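PDB 2C9K: pesticidal crystal protein CRY4AA from Bacillus thuringiensis, which promotes colloid-osmotic lysis of midgut epithelial cells by binding to them, and is toxic to mosquito larvae. Local coordinates for residues L409-R414 against Y427-H432; Y353-N358 against F379-T384; T7-T12 against G31-V36; I433-K438 against A454-S459. One frame throughout, in Å; residues are numbered along the deposited sequence.

Overall arrangement
Contact 3 comes first along the chain and pairs two helices of the N-terminal helical region. Contacts 2, 1 and 4 follow in that order, all in the delta endotoxin middle domain, whose three antiparallel sheets fit the beta-prism of three-domain Cry toxins. Contacts 2 and 4 are hairpins in different sheets, with centres about 11 Å apart, and they join where Ile354 O meets Leu434 N. Contact 1, in the loop leading into strand 432-440, touches the other three. Its centre lies about 12 Å from that of contact 3, where Ile411 meets Thr7. Thus contact 1 ties the first helix to the prism, while contacts 2 and 3 stay about 23 Å apart between centres.

Contact 1: residues L409-R414 against Y427-H432; sequences LPILKR and YDNYSH
Asn429 meets Leu412 and Lys413 because its CG swings opposite the backbone N (chi1 -172°), carrying the carboxamide across to their backbone. There OD1 takes two bonds, from Leu412 N at 2.9 Å and from Lys413 N at 3.0 Å, one donor coming from each face of the amide plane. The other end of the same amide closes the grip: ND2 gives a hydrogen bond to Lys413 O at 3.2 Å. That oxygen lies in the plane of the Asn429 amide, although the donor stands above the carbonyl plane of Lys413. Three bonds thus fix the amide's rotation. Lys413 runs past Asn429 in the opposite direction, and bends in its last two torsions bring NZ to Asp428 O, 2.9 Å away. Farther along, Ser431 OG gives its hydrogen to Pro410 O at 2.7 Å and accepts one from His432 ND1, lying in the plane of that ring. One face of the imidazole is covered by Leu409, whose CG sits 3.8 Å from the ring centroid. Water 1 links Leu409 N to His432 O, and water 2 links Leu409 O to Ser431 N. Around this pairing, Arg261 holds His432 NE2, Leu409 packs on Ile263 of strand 262-267, Thr7 of helix 5-16 bonds to Ile411 O, and Arg414 lies against helix 29-37.

Contact 2: residues Y353-N358 against F379-T384; sequences YIFLLN and FITNGT
Phe355 N points almost straight at Phe379 O, a hydrogen bond of 3.0 Å with an N-H...O angle of 168°. Leu356 N reaches the same oxygen only weakly, at 3.5 Å, so two consecutive residues face Phe379 and the strands form a classic beta bulge. Beyond it, Tyr353 and Thr381 make a regular antiparallel hydrogen-bonded pair, with Tyr353 N to Thr381 O at 3.0 Å and Thr381 N to Tyr353 O at 2.7 Å. The side chain of Phe355 stands with CG between its backbone N and carbonyl carbon (chi1 71°), which lays the ring over the Phe379 main chain. Phe379 O and CB both come over one face, CB at 4.2 Å from the ring centroid in a CH-pi contact, while Thr381 CB meets the ring edge. Leu356 and Phe379 run side by side in the same direction, touching through their CD2 atoms. On the opposite face of the sheet, Ile354 CG1 packs on Ile380 CG1 at 4.0 Å. Farther out, Thr381 OG1 bonds to Tyr427 O, Asn351 takes up Tyr353 OH, and backbone bonding of Ile354 with Leu434 connects the hairpin to strand 432-440. Backbone bonds thus set the register of this hairpin and mainly apolar packing covers them, with Phe379 O also against the Phe355 ring face.

Contact 3: residues T7-T12 against G31-V36; sequences TIVVGT and GTLIPV
Ile8 O is gripped twice by Thr12, once by the routine helical bond from Thr12 N and once by Thr12 OG1, which donates at 3.0 Å from above the carbonyl plane. The second bond ties the hydroxyl back to its own helix, yet Thr12 OG1 also lies 3.6 Å from Thr32 CG2 across the gap. Thr12 and Thr32 reach toward each other tip to tip, and the second touch there is Thr12 CG2 against Thr32 CB. One turn along, Ile8 sends out CG2 obliquely to Val36 CG2, 4.1 Å away. Val9 and Leu33 meet at about a right angle: Leu33 CD2 presses on Val9 CG1 at 3.7 Å, with Val9 CG2 also near it. CG1 of Val36 completes the patch at 4.2 Å from Val9 CG2. Segments 7-12 and 31-36 run nearly antiparallel, their axes 168° apart in direction and 10.0 Å apart at closest. Helix 29-37 is kinked at Pro35, whose N makes no bond to the turn before. Helix 140-164 lies beside the pair, with Gln145 against Val9 and Leu149 against Leu33. No hydrogen bond crosses between the two segments: the contact is van der Waals packing, mostly between methyl groups, with one hydroxyl oxygen against a methyl. That hydroxyl, Thr12 OG1, is bonded back to Ile8 O of its own helix.

Contact 4: residues I433-K438 against A454-S459; sequences ILSFIK and AWTHSS
Backbone hydrogen bonds come first, between Ile433 and Thr456. Ile433 N to Thr456 O and Thr456 N back to Ile433 O both measure 3.1 Å, a balanced antiparallel hydrogen-bonded pair. Ala454 then bonds to two successive residues: its O accepts from Ser435 N at 2.9 Å, the donor standing above the carbonyl plane, and its N gives a straighter bond to Phe436 O at 2.8 Å. CA-H...O contacts, from Trp455 CA to Ile433 O and from Leu434 CA to Ala454 O, fill in between. Next is the aromatic contact. Leu434, with CG opposite its backbone N (chi1 -172°), places CD1 over one face of the Trp455 six-membered ring, 3.9 Å from the centroid and only 12° off the normal, a CH-pi contact; its CB also packs on CZ3. Among the apolar touches, Phe436 CB meets Ala454 CB at 3.6 Å on the other face of the sheet. Ile433 CG2 lies against Ser458 CB in the loop just past the strand, and Ser435 CB packs on Thr456 CG2. Polar side chains look outward for their partners: Ser458 OG bonds to Tyr430 O. Phe436 makes a cation-pi contact with Arg288, and a bound methylpentanediol, probably from the crystallisation liquor, lies near its side chain. Backbone bonds set the register; the buried Ser435 hydroxyl is satisfied by Glu262 of strand 262-267. The leucine-tryptophan pair presents an apolar surface, Leu434 on Leu296 of strand 294-303 and Trp455 on Leu357 of strand 353-362, each in another sheet.

Contact 1: residues L409-R414 against Y427-H432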
loop_
_atom_site.group_PDB
_atom_site.type_symbol
_atom_site.label_atom_id
_atom_site.label_comp_id
_atom_site.label_asym_id
_atom_site.label_seq_id
_atom_site.Cartn_x
_atom_site.Cartn_y
_atom_site.Cartn_z
ATOM N N LEU A 409 7.961 -9.552 2.105
ATOM C CA LEU A 409 8.508 -8.205 2.029
ATOM C C LEU A 409 9.422 -7.873 3.209
ATOM O O LEU A 409 9.492 -8.616 4.188
ATOM C CB LEU A 409 7.374 -7.185 1.912
ATOM C CG LEU A 409 6.709 -7.088 0.526
ATOM C CD1 LEU A 409 7.739 -6.695 -0.508
ATOM C CD2 LEU A 409 6.082 -8.418 0.142
ATOM N N PRO A 410 10.149 -6.754 3.122
ATOM C CA PRO A 410 11.061 -6.346 4.194
ATOM C C PRO A 410 10.397 -6.086 5.549
ATOM O O PRO A 410 9.170 -6.053 5.661
ATOM C CB PRO A 410 11.710 -5.087 3.623
ATOM C CG PRO A 410 11.706 -5.349 2.156
ATOM C CD PRO A 410 10.315 -5.888 1.946
ATOM N N ILE A 411 11.227 -5.905 6.576
ATOM C CA ILE A 411 10.742 -5.620 7.923
ATOM C C ILE A 411 9.950 -4.311 7.919
ATOM O O ILE A 411 10.058 -3.503 6.990
ATOM C CB ILE A 411 11.904 -5.478 8.920
ATOM C CG1 ILE A 411 12.938 -4.485 8.376
ATOM C CG2 ILE A 411 12.523 -6.838 9.191
ATOM C CD1 ILE A 411 14.108 -4.231 9.324
ATOM N N LEU A 412 9.163 -4.104 8.969
ATOM C CA LEU A 412 8.335 -2.914 9.085
ATOM C C LEU A 412 8.876 -1.936 10.124
ATOM O O LEU A 412 8.496 -0.762 10.150
ATOM C CB LEU A 412 6.915 -3.331 9.452
ATOM C CG LEU A 412 5.929 -2.217 9.750
ATOM C CD1 LEU A 412 5.696 -1.402 8.498
ATOM C CD2 LEU A 412 4.647 -2.820 10.246
ATOM N N LYS A 413 9.768 -2.425 10.978
ATOM C CA LYS A 413 10.356 -1.598 12.023
ATOM C C LYS A 413 11.870 -1.754 12.071
ATOM O O LYS A 413 12.411 -2.723 11.544
ATOM C CB LYS A 413 9.767 -1.989 13.380
ATOM C CG LYS A 413 8.261 -1.910 13.447
ATOM C CD LYS A 413 7.765 -2.080 14.871
ATOM C CE LYS A 413 7.945 -3.500 15.387
ATOM N NZ LYS A 413 6.977 -4.459 14.802
ATOM N N ARG A 414 12.549 -0.796 12.699
ATOM C CA ARG A 414 13.999 -0.865 12.834
ATOM C C ARG A 414 14.301 -2.147 13.587
ATOM O O ARG A 414 13.745 -2.402 14.655
ATOM C CB ARG A 414 14.532 0.330 13.608
ATOM C CG ARG A 414 14.326 1.648 12.905
ATOM C CD ARG A 414 14.920 2.773 13.731
ATOM N NE ARG A 414 16.369 2.650 13.832
ATOM C CZ ARG A 414 17.127 3.392 14.631
ATOM N NH1 ARG A 414 16.571 4.313 15.409
ATOM N NH2 ARG A 414 18.444 3.221 14.638
ATOM N N TYR A 427 7.975 -12.802 13.469
ATOM C CA TYR A 427 6.560 -12.832 13.831
ATOM C C TYR A 427 6.107 -11.494 14.415
ATOM O O TYR A 427 4.938 -11.128 14.332
ATOM C CB TYR A 427 6.322 -13.930 14.859
ATOM C CG TYR A 427 6.985 -13.636 16.180
ATOM C CD1 TYR A 427 6.284 -13.017 17.213
ATOM C CD2 TYR A 427 8.330 -13.929 16.381
ATOM C CE1 TYR A 427 6.912 -12.700 18.416
ATOM C CE2 TYR A 427 8.968 -13.617 17.573
ATOM C CZ TYR A 427 8.259 -13.004 18.586
ATOM O OH TYR A 427 8.913 -12.702 19.764
ATOM N N ASP A 428 7.051 -10.772 15.004
ATOM C CA ASP A 428 6.781 -9.491 15.642
ATOM C C ASP A 428 7.349 -8.305 14.859
ATOM O O ASP A 428 7.506 -7.207 15.398
ATOM C CB ASP A 428 7.375 -9.490 17.046
ATOM C CG ASP A 428 8.891 -9.526 17.028
ATOM O OD1 ASP A 428 9.465 -10.486 16.468
ATOM O OD2 ASP A 428 9.518 -8.589 17.562
ATOM N N ASN A 429 7.675 -8.529 13.590
ATOM C CA ASN A 429 8.197 -7.461 12.749
ATOM C C ASN A 429 8.104 -7.822 11.277
ATOM O O ASN A 429 9.070 -8.316 10.700
ATOM C CB ASN A 429 9.647 -7.152 13.104
ATOM C CG ASN A 429 10.163 -5.918 12.390
ATOM O OD1 ASN A 429 9.455 -5.325 11.571
ATOM N ND2 ASN A 429 11.395 -5.521 12.696
ATOM N N TYR A 430 6.940 -7.572 10.677
ATOM C CA TYR A 430 6.704 -7.869 9.267
ATOM C C TYR A 430 5.752 -6.817 8.697
ATOM O O TYR A 430 4.816 -6.392 9.372
ATOM C CB TYR A 430 6.105 -9.273 9.120
ATOM C CG TYR A 430 4.764 -9.429 9.795
ATOM C CD1 TYR A 430 3.582 -9.351 9.064
ATOM C CD2 TYR A 430 4.673 -9.593 11.178
ATOM C CE1 TYR A 430 2.343 -9.424 9.698
ATOM C CE2 TYR A 430 3.445 -9.667 11.817
ATOM C CZ TYR A 430 2.286 -9.580 11.074
ATOM O OH TYR A 430 1.067 -9.630 11.706
ATOM N N SER A 431 5.987 -6.403 7.455
ATOM C CA SER A 431 5.167 -5.374 6.822
ATOM C C SER A 431 4.067 -5.900 5.906
ATOM O O SER A 431 3.118 -5.171 5.586
ATOM C CB SER A 431 6.054 -4.438 6.016
ATOM O OG SER A 431 6.678 -5.155 4.966
ATOM N N HIS A 432 4.192 -7.149 5.469
ATOM C CA HIS A 432 3.184 -7.719 4.585
ATOM C C HIS A 432 2.864 -9.151 4.960
ATOM O O HIS A 432 3.668 -9.821 5.595
ATOM C CB HIS A 432 3.652 -7.675 3.124
ATOM C CG HIS A 432 3.695 -6.296 2.532
ATOM N ND1 HIS A 432 4.626 -5.350 2.906
ATOM C CD2 HIS A 432 2.943 -5.720 1.563
ATOM C CE1 HIS A 432 4.446 -4.253 2.194
ATOM N NE2 HIS A 432 3.432 -4.451 1.371
HETATM O O HOH W 1 6.301 -10.095 4.683
HETATM O O HOH W 2 7.453 -8.294 6.016
#

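Contact 2: residues Y353-N358 against F379-T384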
loop_
_atom_site.group_PDB
_atom_site.type_symbol
_atom_site.label_atom_id
_atom_site.label_comp_id
_atom_site.label_asym_id
_atom_site.label_seq_id
_atom_site.Cartn_x
_atom_site.Cartn_y
_atom_site.Cartn_z
ATOM N N TYR A 353 -0.970 -15.254 10.293
ATOM C CA TYR A 353 -0.574 -14.912 8.939
ATOM C C TYR A 353 0.760 -15.454 8.457
ATOM O O TYR A 353 1.640 -15.800 9.244
ATOM C CB TYR A 353 -0.558 -13.392 8.795
ATOM C CG TYR A 353 -1.681 -12.701 9.529
ATOM C CD1 TYR A 353 -1.457 -12.076 10.755
ATOM C CD2 TYR A 353 -2.975 -12.688 9.010
ATOM C CE1 TYR A 353 -2.496 -11.458 11.447
ATOM C CE2 TYR A 353 -4.022 -12.073 9.694
ATOM C CZ TYR A 353 -3.777 -11.462 10.911
ATOM O OH TYR A 353 -4.817 -10.884 11.605
ATOM N N ILE A 354 0.894 -15.513 7.139
ATOM C CA ILE A 354 2.120 -15.966 6.502
ATOM C C ILE A 354 2.874 -14.678 6.147
ATOM O O ILE A 354 2.370 -13.860 5.384
ATOM C CB ILE A 354 1.801 -16.797 5.228
ATOM C CG1 ILE A 354 0.998 -18.042 5.617
ATOM C CG2 ILE A 354 3.074 -17.234 4.539
ATOM C CD1 ILE A 354 0.439 -18.818 4.439
ATOM N N PHE A 355 4.063 -14.486 6.717
ATOM C CA PHE A 355 4.827 -13.271 6.461
ATOM C C PHE A 355 6.115 -13.516 5.691
ATOM O O PHE A 355 6.810 -12.575 5.304
ATOM C CB PHE A 355 5.141 -12.566 7.777
ATOM C CG PHE A 355 6.147 -13.284 8.627
ATOM C CD1 PHE A 355 7.502 -13.264 8.297
ATOM C CD2 PHE A 355 5.752 -13.965 9.765
ATOM C CE1 PHE A 355 8.452 -13.911 9.096
ATOM C CE2 PHE A 355 6.691 -14.617 10.571
ATOM C CZ PHE A 355 8.045 -14.587 10.233
ATOM N N LEU A 356 6.435 -14.786 5.483
ATOM C CA LEU A 356 7.629 -15.169 4.745
ATOM C C LEU A 356 7.519 -16.641 4.390
ATOM O O LEU A 356 7.057 -17.444 5.199
ATOM C CB LEU A 356 8.881 -14.957 5.598
ATOM C CG LEU A 356 10.231 -15.286 4.947
ATOM C CD1 LEU A 356 10.544 -14.276 3.849
ATOM C CD2 LEU A 356 11.319 -15.251 5.991
ATOM N N LEU A 357 7.904 -17.004 3.174
ATOM C CA LEU A 357 7.866 -18.411 2.827
ATOM C C LEU A 357 9.021 -18.804 1.948
ATOM O O LEU A 357 9.675 -17.959 1.330
ATOM C CB LEU A 357 6.547 -18.820 2.171
ATOM C CG LEU A 357 6.121 -18.258 0.834
ATOM C CD1 LEU A 357 5.101 -19.205 0.206
ATOM C CD2 LEU A 357 5.533 -16.874 1.034
ATOM N N ASN A 358 9.274 -20.105 1.925
ATOM C CA ASN A 358 10.366 -20.679 1.166
ATOM C C ASN A 358 9.757 -21.651 0.187
ATOM O O ASN A 358 8.977 -22.505 0.585
ATOM C CB ASN A 358 11.289 -21.425 2.124
ATOM C CG ASN A 358 12.611 -21.784 1.503
ATOM O OD1 ASN A 358 12.672 -22.497 0.498
ATOM N ND2 ASN A 358 13.689 -21.293 2.103
ATOM N N PHE A 379 6.437 -19.246 6.983
ATOM C CA PHE A 379 6.866 -18.625 8.221
ATOM C C PHE A 379 5.671 -17.806 8.677
ATOM O O PHE A 379 5.476 -16.658 8.280
ATOM C CB PHE A 379 8.102 -17.768 7.996
ATOM C CG PHE A 379 9.360 -18.573 7.855
ATOM C CD1 PHE A 379 9.747 -19.455 8.864
ATOM C CD2 PHE A 379 10.157 -18.462 6.718
ATOM C CE1 PHE A 379 10.910 -20.215 8.746
ATOM C CE2 PHE A 379 11.322 -19.217 6.589
ATOM C CZ PHE A 379 11.700 -20.098 7.607
ATOM N N ILE A 380 4.858 -18.468 9.493
ATOM C CA ILE A 380 3.617 -17.952 10.055
ATOM C C ILE A 380 3.817 -17.160 11.344
ATOM O O ILE A 380 4.823 -17.316 12.038
ATOM C CB ILE A 380 2.673 -19.145 10.321
ATOM C CG1 ILE A 380 2.303 -19.791 8.982
ATOM C CG2 ILE A 380 1.457 -18.713 11.114
ATOM C CD1 ILE A 380 1.557 -21.099 9.084
ATOM N N THR A 381 2.859 -16.293 11.648
ATOM C CA THR A 381 2.916 -15.506 12.868
ATOM C C THR A 381 1.540 -15.514 13.525
ATOM O O THR A 381 0.517 -15.415 12.840
ATOM C CB THR A 381 3.349 -14.036 12.590
ATOM O OG1 THR A 381 3.490 -13.339 13.833
ATOM C CG2 THR A 381 2.319 -13.309 11.716
ATOM N N ASN A 382 1.507 -15.653 14.846
ATOM C CA ASN A 382 0.233 -15.657 15.555
ATOM C C ASN A 382 0.169 -14.508 16.544
ATOM O O ASN A 382 -0.774 -14.396 17.316
ATOM C CB ASN A 382 0.016 -16.984 16.289
ATOM C CG ASN A 382 0.959 -17.173 17.466
ATOM O OD1 ASN A 382 0.943 -18.219 18.110
ATOM N ND2 ASN A 382 1.779 -16.165 17.755
ATOM N N GLY A 383 1.190 -13.661 16.528
ATOM C CA GLY A 383 1.206 -12.533 17.431
ATOM C C GLY A 383 2.099 -12.712 18.642
ATOM O O GLY A 383 2.532 -11.716 19.222
ATOM N N THR A 384 2.380 -13.953 19.037
ATOM C CA THR A 384 3.237 -14.173 20.203
ATOM C C THR A 384 4.494 -14.978 19.890
ATOM O O THR A 384 5.460 -14.951 20.652
ATOM C CB THR A 384 2.472 -14.871 21.369
ATOM O OG1 THR A 384 2.430 -16.288 21.156
ATOM C CG2 THR A 384 1.049 -14.343 21.458
#

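Contact 3: residues T7-T12 against G31-V36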
loop_
_atom_site.group_PDB
_atom_site.type_symbol
_atom_site.label_atom_id
_atom_site.label_comp_id
_atom_site.label_asym_id
_atom_site.label_seq_id
_atom_site.Cartn_x
_atom_site.Cartn_y
_atom_site.Cartn_z
ATOM N N THR A 7 9.696 0.117 3.398
ATOM C CA THR A 7 8.699 -0.389 4.322
ATOM C C THR A 7 8.804 0.165 5.747
ATOM O O THR A 7 7.801 0.203 6.456
ATOM C CB THR A 7 8.710 -1.935 4.359
ATOM O OG1 THR A 7 10.057 -2.404 4.474
ATOM C CG2 THR A 7 8.090 -2.501 3.087
ATOM N N ILE A 8 9.991 0.597 6.175
ATOM C CA ILE A 8 10.134 1.160 7.524
ATOM C C ILE A 8 9.633 2.607 7.583
ATOM O O ILE A 8 8.913 2.992 8.500
ATOM C CB ILE A 8 11.598 1.172 8.017
ATOM C CG1 ILE A 8 12.098 -0.253 8.266
ATOM C CG2 ILE A 8 11.686 1.985 9.311
ATOM C CD1 ILE A 8 13.575 -0.328 8.568
ATOM N N VAL A 9 10.040 3.416 6.617
ATOM C CA VAL A 9 9.602 4.797 6.584
ATOM C C VAL A 9 8.077 4.827 6.555
ATOM O O VAL A 9 7.451 5.688 7.169
ATOM C CB VAL A 9 10.133 5.523 5.336
ATOM C CG1 VAL A 9 9.497 6.900 5.234
ATOM C CG2 VAL A 9 11.646 5.638 5.404
ATOM N N VAL A 10 7.478 3.885 5.838
ATOM C CA VAL A 10 6.027 3.842 5.742
ATOM C C VAL A 10 5.437 3.388 7.066
ATOM O O VAL A 10 4.397 3.886 7.499
ATOM C CB VAL A 10 5.577 2.895 4.612
ATOM C CG1 VAL A 10 4.065 2.760 4.604
ATOM C CG2 VAL A 10 6.050 3.437 3.285
ATOM N N GLY A 11 6.118 2.447 7.712
ATOM C CA GLY A 11 5.656 1.946 8.991
ATOM C C GLY A 11 5.642 3.011 10.072
ATOM O O GLY A 11 4.741 3.029 10.909
ATOM N N THR A 12 6.628 3.903 10.050
ATOM C CA THR A 12 6.735 4.964 11.043
ATOM C C THR A 12 5.655 6.023 10.918
ATOM O O THR A 12 5.166 6.542 11.914
ATOM C CB THR A 12 8.083 5.667 10.944
ATOM O OG1 THR A 12 9.122 4.686 10.944
ATOM C CG2 THR A 12 8.282 6.599 12.123
ATOM N N GLY A 31 13.143 10.779 15.044
ATOM C CA GLY A 31 14.072 9.940 15.780
ATOM C C GLY A 31 14.341 8.649 15.029
ATOM O O GLY A 31 15.366 7.990 15.242
ATOM N N THR A 32 13.417 8.293 14.138
ATOM C CA THR A 32 13.538 7.080 13.343
ATOM C C THR A 32 13.929 7.378 11.905
ATOM O O THR A 32 14.843 6.762 11.358
ATOM C CB THR A 32 12.222 6.311 13.313
ATOM O OG1 THR A 32 11.878 5.911 14.644
ATOM C CG2 THR A 32 12.346 5.078 12.416
ATOM N N LEU A 33 13.230 8.325 11.293
ATOM C CA LEU A 33 13.507 8.686 9.911
ATOM C C LEU A 33 14.954 9.101 9.631
ATOM O O LEU A 33 15.553 8.606 8.680
ATOM C CB LEU A 33 12.543 9.781 9.458
ATOM C CG LEU A 33 11.088 9.310 9.405
ATOM C CD1 LEU A 33 10.178 10.472 9.033
ATOM C CD2 LEU A 33 10.957 8.169 8.406
ATOM N N ILE A 34 15.521 9.988 10.445
ATOM C CA ILE A 34 16.900 10.430 10.233
ATOM C C ILE A 34 17.904 9.272 10.205
ATOM O O ILE A 34 18.720 9.173 9.293
ATOM C CB ILE A 34 17.333 11.439 11.308
ATOM C CG1 ILE A 34 16.431 12.668 11.255
ATOM C CG2 ILE A 34 18.773 11.866 11.074
ATOM C CD1 ILE A 34 16.740 13.690 12.333
ATOM N N PRO A 35 17.870 8.393 11.215
ATOM C CA PRO A 35 18.790 7.247 11.264
ATOM C C PRO A 35 18.583 6.271 10.096
ATOM O O PRO A 35 19.527 5.630 9.628
ATOM C CB PRO A 35 18.460 6.593 12.606
ATOM C CG PRO A 35 18.005 7.742 13.442
ATOM C CD PRO A 35 17.143 8.534 12.488
ATOM N N VAL A 36 17.339 6.160 9.642
ATOM C CA VAL A 36 16.985 5.268 8.547
ATOM C C VAL A 36 17.355 5.850 7.180
ATOM O O VAL A 36 17.741 5.113 6.265
ATOM C CB VAL A 36 15.470 4.956 8.565
ATOM C CG1 VAL A 36 15.083 4.173 7.324
ATOM C CG2 VAL A 36 15.117 4.168 9.817
#

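Contact 4: residues I433-K438 against A454-S459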
loop_
_atom_site.group_PDB
_atom_site.type_symbol
_atom_site.label_atom_id
_atom_site.label_comp_id
_atom_site.label_asym_id
_atom_site.label_seq_id
_atom_site.Cartn_x
_atom_site.Cartn_y
_atom_site.Cartn_z
ATOM N N ILE A 433 1.676 -9.604 4.568
ATOM C CA ILE A 433 1.218 -10.969 4.823
ATOM C C ILE A 433 0.715 -11.568 3.507
ATOM O O ILE A 433 0.189 -10.848 2.650
ATOM C CB ILE A 433 0.044 -11.007 5.834
ATOM C CG1 ILE A 433 -1.207 -10.382 5.201
ATOM C CG2 ILE A 433 0.445 -10.304 7.138
ATOM C CD1 ILE A 433 -2.456 -10.546 6.037
ATOM N N LEU A 434 0.860 -12.878 3.345
ATOM C CA LEU A 434 0.409 -13.528 2.116
ATOM C C LEU A 434 -1.100 -13.370 1.984
ATOM O O LEU A 434 -1.822 -13.479 2.968
ATOM C CB LEU A 434 0.770 -15.019 2.118
ATOM C CG LEU A 434 0.480 -15.653 0.754
ATOM C CD1 LEU A 434 1.457 -15.093 -0.266
ATOM C CD2 LEU A 434 0.589 -17.162 0.826
ATOM N N SER A 435 -1.594 -13.128 0.780
ATOM C CA SER A 435 -3.028 -12.958 0.634
ATOM C C SER A 435 -3.651 -13.820 -0.447
ATOM O O SER A 435 -4.858 -14.024 -0.454
ATOM C CB SER A 435 -3.354 -11.490 0.359
ATOM O OG SER A 435 -2.850 -11.083 -0.896
ATOM N N PHE A 436 -2.822 -14.344 -1.343
ATOM C CA PHE A 436 -3.320 -15.145 -2.462
ATOM C C PHE A 436 -2.166 -15.694 -3.314
ATOM O O PHE A 436 -1.063 -15.141 -3.314
ATOM C CB PHE A 436 -4.180 -14.243 -3.350
ATOM C CG PHE A 436 -5.266 -14.958 -4.094
ATOM C CD1 PHE A 436 -6.435 -15.343 -3.439
ATOM C CD2 PHE A 436 -5.153 -15.183 -5.463
ATOM C CE1 PHE A 436 -7.479 -15.936 -4.137
ATOM C CE2 PHE A 436 -6.196 -15.778 -6.173
ATOM C CZ PHE A 436 -7.363 -16.153 -5.507
ATOM N N ILE A 437 -2.429 -16.779 -4.040
ATOM C CA ILE A 437 -1.433 -17.365 -4.939
ATOM C C ILE A 437 -2.099 -17.754 -6.258
ATOM O O ILE A 437 -2.843 -18.725 -6.295
ATOM C CB ILE A 437 -0.781 -18.624 -4.357
ATOM C CG1 ILE A 437 0.072 -18.268 -3.140
ATOM C CG2 ILE A 437 0.094 -19.274 -5.410
ATOM C CD1 ILE A 437 0.801 -19.461 -2.535
ATOM N N LYS A 438 -1.847 -16.992 -7.323
ATOM C CA LYS A 438 -2.422 -17.281 -8.637
ATOM C C LYS A 438 -1.398 -18.024 -9.466
ATOM O O LYS A 438 -0.229 -18.092 -9.099
ATOM C CB LYS A 438 -2.824 -15.992 -9.371
ATOM C CG LYS A 438 -4.241 -15.539 -9.094
ATOM C CD LYS A 438 -4.543 -14.183 -9.692
ATOM C CE LYS A 438 -4.617 -14.225 -11.211
ATOM N NZ LYS A 438 -5.859 -14.840 -11.743
ATOM N N ALA A 454 0.597 -12.937 -3.822
ATOM C CA ALA A 454 -0.032 -11.671 -3.462
ATOM C C ALA A 454 0.290 -11.320 -2.019
ATOM O O ALA A 454 0.310 -12.188 -1.153
ATOM C CB ALA A 454 -1.531 -11.775 -3.642
ATOM N N TRP A 455 0.533 -10.042 -1.766
ATOM C CA TRP A 455 0.859 -9.573 -0.433
ATOM C C TRP A 455 0.091 -8.308 -0.094
ATOM O O TRP A 455 0.081 -7.363 -0.869
ATOM C CB TRP A 455 2.362 -9.285 -0.327
ATOM C CG TRP A 455 3.234 -10.476 -0.584
ATOM C CD1 TRP A 455 3.795 -10.841 -1.767
ATOM C CD2 TRP A 455 3.608 -11.482 0.369
ATOM N NE1 TRP A 455 4.495 -12.015 -1.616
ATOM C CE2 TRP A 455 4.394 -12.430 -0.314
ATOM C CE3 TRP A 455 3.352 -11.672 1.734
ATOM C CZ2 TRP A 455 4.929 -13.552 0.319
ATOM C CZ3 TRP A 455 3.887 -12.789 2.364
ATOM C CH2 TRP A 455 4.665 -13.712 1.656
ATOM N N THR A 456 -0.554 -8.296 1.063
ATOM C CA THR A 456 -1.290 -7.120 1.499
ATOM C C THR A 456 -0.544 -6.503 2.678
ATOM O O THR A 456 0.219 -7.194 3.360
ATOM C CB THR A 456 -2.729 -7.478 1.911
ATOM O OG1 THR A 456 -2.715 -8.588 2.816
ATOM C CG2 THR A 456 -3.544 -7.830 0.687
ATOM N N HIS A 457 -0.746 -5.212 2.919
ATOM C CA HIS A 457 -0.048 -4.549 4.019
ATOM C C HIS A 457 -0.545 -5.010 5.392
ATOM O O HIS A 457 -1.754 -5.030 5.644
ATOM C CB HIS A 457 -0.202 -3.038 3.915
ATOM C CG HIS A 457 0.831 -2.286 4.688
ATOM N ND1 HIS A 457 2.044 -1.924 4.147
ATOM C CD2 HIS A 457 0.857 -1.883 5.977
ATOM C CE1 HIS A 457 2.775 -1.328 5.072
ATOM N NE2 HIS A 457 2.077 -1.291 6.192
ATOM N N SER A 458 0.383 -5.357 6.282
ATOM C CA SER A 458 0.012 -5.838 7.613
ATOM C C SER A 458 -0.584 -4.770 8.527
ATOM O O SER A 458 -0.735 -4.984 9.729
ATOM C CB SER A 458 1.216 -6.485 8.302
ATOM O OG SER A 458 2.188 -5.522 8.648
ATOM N N SER A 459 -0.923 -3.619 7.962
ATOM C CA SER A 459 -1.525 -2.554 8.753
ATOM C C SER A 459 -3.039 -2.674 8.686
ATOM O O SER A 459 -3.750 -1.966 9.394
ATOM C CB SER A 459 -1.120 -1.182 8.223
ATOM O OG SER A 459 -1.691 -0.939 6.946
#